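Beta-lactamase Rm3 (Uncultured bacterium, PDB 5IQK) probably hydrolyses the amide bond of beta-lactam antibiotics as a zinc-dependent subclass B3 metallo-beta-lactamase. Local coordinates at residues His150-His155 and Phe208-Lys213; Ala178-Ala183 and Ser221-Ala226. All coordinates share one frame; numbering follows the deposited sequence.

Contact 1 (His150-His155 and Phe208-Lys213); sequences HATPGH and FETLEK. With ZN (zinc ion), chain C.
Thr210 OG1 is hydrogen-bonded to the carbonyl O of His206, one turn back in its own helix, and Thr152 OG1 to Ser161 OG, and the two threonines meet across the contact through their methyl groups. This is a helix-on-sheet seam of the metallo-beta-lactamase αβ/βα fold: helix 200-212 lies against the end of strand 145-151 and the loop that follows it. The methyls CG2 of Thr152 and Thr210 stand 4.2 Å apart, their side chains meeting at an oblique angle. Thr152 CG2 also touches Leu211 CG at 3.9 Å, where the two side chains run roughly perpendicular. The chi1 of Thr152, 58°, places its OG1 between the backbone N and the carbonyl carbon, and turns the methyl toward the helix. Threonine suits both places, offering a methyl to the seam while its hydroxyl bonds within the helix (Thr210) or to the neighbouring strand (Thr152). His150 adds its CB, 4.3 Å from Thr210 CG2, while its NE2 bonds to Thr163 OG1. Beyond the seam, Gly154 takes backbone angles (phi 136°, psi -59°) at which a side chain would jam against the carbonyl O of Pro153. The turn delivers His155, whose NE2 binds a zinc ion at 2.0 Å alongside His77 and His79.

Contact 2 (Ala178-Ala183 and Ser221-Ala226); sequences ADSINA and SAHPEA. With ZN (zinc ion), chain D.
Ala178 and Ser221 form a parallel beta bridge with their CA atoms 4.7 Å apart, just where strands 171-178 and 218-221 run out into loops. Its hydrogen bond runs from Ala222 N to Ala178 O, 2.9 Å long with an angle of 147° at the hydrogen and almost in line with the C=O. The same oxygen receives a CA-H...O contact from Ser221 CA at 3.5 Å. Small residues suit so close an approach: the methyl of Ala222 turns toward the other loop and meets Ser180 OG at 3.9 Å. Farther out, Ser180 OG comes to the edge of the His223 ring, near its plane, at 3.4 Å from CD2. Ser180 OG also hydrogen-bonds water 1 at 2.6 Å. In the metallo-beta-lactamase fold such loops at the strand ends carry the metal ligands, and here His223 NE2 binds a zinc ion at 2.0 Å, together with Asp81 and His82. Asp179 acts from the second shell: its OD1 accepts a hydrogen bond from ND1 of His77, a ligand of the other active-site zinc, and a weak one from Ser180 N, which together would help hold the carboxylate's orientation. The backbone of His223 is gripped as well. Ser221 OG donates to His223 O at 2.7 Å from above the carbonyl plane, and Ala226 N, in the 3-10 segment that begins at Pro224, reaches that oxygen from the opposite face.

The two contacts meet beside the dinuclear zinc site, contact 1 supplying His155 to one ion and contact 2 His223 to the other. Water 2 joins the two zincs, at 1.9 Å from the zinc of His155 and 2.1 Å from that of His223, while water 1 sits farther from both. A probable hydrogen bond from His155 ND1 to Asn182 O, 2.9 Å, couples the loops directly and would help fix the rotation of the imidazole. Behind the metals, Thr152 OG1 packs on Asp179 CB at 3.7 Å, and Leu211 CD1 on Ile181 CG2 at 3.8 Å, so segment 178-183 lies against both halves of contact 1.

Contact 1 (His150-His155 and Phe208-Lys213)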
# COMPACT_ATOMS: atom_id res chain seq x y z
N HIS A 150 5.92 -9.24 -2.49
CA HIS A 150 6.65 -9.74 -1.35
C HIS A 150 5.70 -9.85 -0.18
O HIS A 150 5.13 -8.85 0.26
CB HIS A 150 7.82 -8.82 -0.99
CG HIS A 150 8.75 -8.57 -2.13
ND1 HIS A 150 9.87 -9.34 -2.37
CD2 HIS A 150 8.72 -7.65 -3.12
CE1 HIS A 150 10.49 -8.89 -3.45
NE2 HIS A 150 9.81 -7.87 -3.92
N ALA A 151 5.52 -11.06 0.34
CA ALA A 151 4.63 -11.24 1.49
C ALA A 151 5.16 -10.47 2.69
O ALA A 151 6.30 -10.71 3.12
CB ALA A 151 4.47 -12.72 1.82
N THR A 152 4.37 -9.53 3.21
CA THR A 152 4.75 -8.78 4.41
C THR A 152 3.60 -8.62 5.40
O THR A 152 3.14 -7.52 5.70
CB THR A 152 5.32 -7.36 4.06
OG1 THR A 152 4.35 -6.59 3.32
CG2 THR A 152 6.61 -7.48 3.25
N PRO A 153 3.14 -9.75 5.95
CA PRO A 153 2.05 -9.72 6.93
C PRO A 153 2.49 -9.23 8.31
O PRO A 153 3.68 -8.99 8.56
CB PRO A 153 1.62 -11.19 6.99
CG PRO A 153 2.86 -11.94 6.72
CD PRO A 153 3.62 -11.12 5.69
N GLY A 154 1.52 -9.11 9.21
CA GLY A 154 1.77 -8.69 10.58
C GLY A 154 0.74 -7.67 11.02
O GLY A 154 0.02 -7.88 11.99
N HIS A 155 0.67 -6.56 10.31
CA HIS A 155 -0.39 -5.58 10.51
C HIS A 155 -1.72 -6.22 10.14
O HIS A 155 -2.75 -5.94 10.77
CB HIS A 155 -0.10 -4.31 9.69
CG HIS A 155 -1.23 -3.34 9.61
ND1 HIS A 155 -1.48 -2.39 10.59
CD2 HIS A 155 -2.17 -3.14 8.65
CE1 HIS A 155 -2.53 -1.67 10.24
NE2 HIS A 155 -2.95 -2.09 9.06
N PHE A 208 9.77 -7.62 8.89
CA PHE A 208 10.89 -6.71 9.20
C PHE A 208 12.16 -7.14 8.46
O PHE A 208 12.87 -6.31 7.88
CB PHE A 208 11.16 -6.68 10.71
CG PHE A 208 10.05 -6.09 11.55
CD1 PHE A 208 9.04 -5.31 10.98
CD2 PHE A 208 10.03 -6.30 12.91
CE1 PHE A 208 8.03 -4.77 11.77
CE2 PHE A 208 9.02 -5.76 13.71
CZ PHE A 208 8.02 -5.00 13.14
N GLU A 209 12.45 -8.44 8.48
CA GLU A 209 13.61 -8.99 7.81
C GLU A 209 13.52 -8.80 6.30
O GLU A 209 14.49 -8.46 5.64
CB GLU A 209 13.72 -10.48 8.11
CG GLU A 209 14.02 -10.83 9.56
CD GLU A 209 13.71 -12.27 9.88
OE1 GLU A 209 13.37 -13.02 8.94
OE2 GLU A 209 13.85 -12.67 11.05
N THR A 210 12.33 -9.05 5.75
CA THR A 210 12.09 -8.97 4.32
C THR A 210 12.28 -7.55 3.80
O THR A 210 13.01 -7.31 2.84
CB THR A 210 10.67 -9.44 3.96
OG1 THR A 210 10.56 -10.84 4.20
CG2 THR A 210 10.36 -9.16 2.49
N LEU A 211 11.62 -6.61 4.46
CA LEU A 211 11.62 -5.24 3.99
C LEU A 211 12.98 -4.59 4.14
O LEU A 211 13.41 -3.83 3.26
CB LEU A 211 10.54 -4.42 4.70
CG LEU A 211 9.10 -4.61 4.20
CD1 LEU A 211 8.10 -4.00 5.16
CD2 LEU A 211 8.95 -3.99 2.81
N GLU A 212 13.70 -4.90 5.22
CA GLU A 212 14.93 -4.18 5.50
C GLU A 212 16.07 -4.55 4.55
O GLU A 212 17.05 -3.80 4.44
CB GLU A 212 15.39 -4.40 6.94
CG GLU A 212 16.00 -5.77 7.20
CD GLU A 212 16.28 -6.01 8.68
OE1 GLU A 212 16.12 -5.05 9.47
OE2 GLU A 212 16.65 -7.14 9.04
N LYS A 213 15.95 -5.66 3.83
CA LYS A 213 17.01 -6.00 2.91
C LYS A 213 16.60 -5.94 1.44
O LYS A 213 17.36 -6.34 0.56
CB LYS A 213 17.58 -7.39 3.22
CG LYS A 213 16.61 -8.54 3.18
CD LYS A 213 17.27 -9.82 3.69
CE LYS A 213 16.30 -11.00 3.71
NZ LYS A 213 15.72 -11.27 2.37
ZN ZN C . -4.40 -1.52 7.72
O HOH W 1 -2.60 0.33 7.59
O HOH W 2 -4.93 0.30 7.82

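Contact 2 (Ala178-Ala183 and Ser221-Ala226)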
# COMPACT_ATOMS: atom_id res chain seq x y z
N ALA A 178 5.74 -0.16 0.22
CA ALA A 178 5.76 -0.97 1.43
C ALA A 178 4.42 -0.95 2.12
O ALA A 178 3.83 0.11 2.36
CB ALA A 178 6.84 -0.48 2.39
N ASP A 179 3.91 -2.14 2.42
CA ASP A 179 2.68 -2.23 3.16
C ASP A 179 2.87 -1.72 4.59
O ASP A 179 3.99 -1.64 5.10
CB ASP A 179 2.16 -3.67 3.19
CG ASP A 179 0.72 -3.75 3.66
OD1 ASP A 179 0.02 -2.70 3.60
OD2 ASP A 179 0.30 -4.83 4.09
N SER A 180 1.76 -1.37 5.22
CA SER A 180 1.75 -1.11 6.67
C SER A 180 2.34 -2.29 7.41
O SER A 180 1.99 -3.43 7.12
CB SER A 180 0.33 -0.87 7.16
OG SER A 180 -0.26 0.23 6.49
N ILE A 181 3.23 -2.01 8.37
CA ILE A 181 3.77 -3.03 9.27
C ILE A 181 3.69 -2.55 10.71
O ILE A 181 4.46 -2.99 11.57
CB ILE A 181 5.22 -3.39 8.91
CG1 ILE A 181 6.06 -2.12 8.76
CG2 ILE A 181 5.26 -4.20 7.62
CD1 ILE A 181 7.54 -2.38 8.61
N ASN A 182 2.76 -1.63 10.98
CA ASN A 182 2.60 -1.11 12.32
C ASN A 182 1.65 -1.99 13.14
O ASN A 182 0.55 -2.34 12.69
CB ASN A 182 2.13 0.36 12.29
CG ASN A 182 0.81 0.58 11.53
OD1 ASN A 182 0.50 -0.10 10.54
ND2 ASN A 182 0.04 1.56 11.98
N ALA A 183 2.10 -2.35 14.34
CA ALA A 183 1.32 -3.17 15.26
C ALA A 183 0.25 -2.34 15.97
O ALA A 183 0.41 -1.96 17.14
CB ALA A 183 2.24 -3.86 16.27
N SER A 221 5.26 4.37 1.29
CA SER A 221 4.54 3.54 2.27
C SER A 221 3.03 3.69 2.11
O SER A 221 2.54 4.76 1.75
CB SER A 221 4.95 3.90 3.70
OG SER A 221 4.88 5.31 3.88
N ALA A 222 2.29 2.62 2.42
CA ALA A 222 0.84 2.58 2.25
C ALA A 222 0.18 3.78 2.94
O ALA A 222 -0.76 4.37 2.40
CB ALA A 222 0.28 1.27 2.79
N HIS A 223 0.68 4.14 4.12
CA HIS A 223 0.34 5.44 4.72
C HIS A 223 1.54 6.35 4.48
O HIS A 223 2.61 6.12 5.05
CB HIS A 223 0.03 5.29 6.22
CG HIS A 223 -1.30 4.65 6.50
ND1 HIS A 223 -2.39 5.35 6.95
CD2 HIS A 223 -1.69 3.35 6.41
CE1 HIS A 223 -3.41 4.52 7.10
NE2 HIS A 223 -3.01 3.30 6.79
N PRO A 224 1.39 7.37 3.60
CA PRO A 224 2.54 8.11 3.06
C PRO A 224 3.41 8.80 4.11
O PRO A 224 4.62 8.82 3.93
CB PRO A 224 1.89 9.15 2.11
CG PRO A 224 0.47 9.25 2.56
CD PRO A 224 0.11 7.88 3.06
N GLU A 225 2.84 9.33 5.20
CA GLU A 225 3.66 10.01 6.20
C GLU A 225 4.64 9.05 6.88
O GLU A 225 5.63 9.50 7.45
CB GLU A 225 2.80 10.70 7.26
CG GLU A 225 1.32 10.74 6.95
CD GLU A 225 0.65 9.38 7.11
OE1 GLU A 225 -0.05 8.95 6.18
OE2 GLU A 225 0.83 8.75 8.18
N ALA A 226 4.37 7.75 6.83
CA ALA A 226 5.28 6.77 7.44
C ALA A 226 6.60 6.67 6.65
O ALA A 226 7.55 6.04 7.11
CB ALA A 226 4.63 5.40 7.54
ZN ZN D . -4.17 1.68 6.42
O HOH W 1 -2.60 0.33 7.59
O HOH W 2 -4.93 0.30 7.82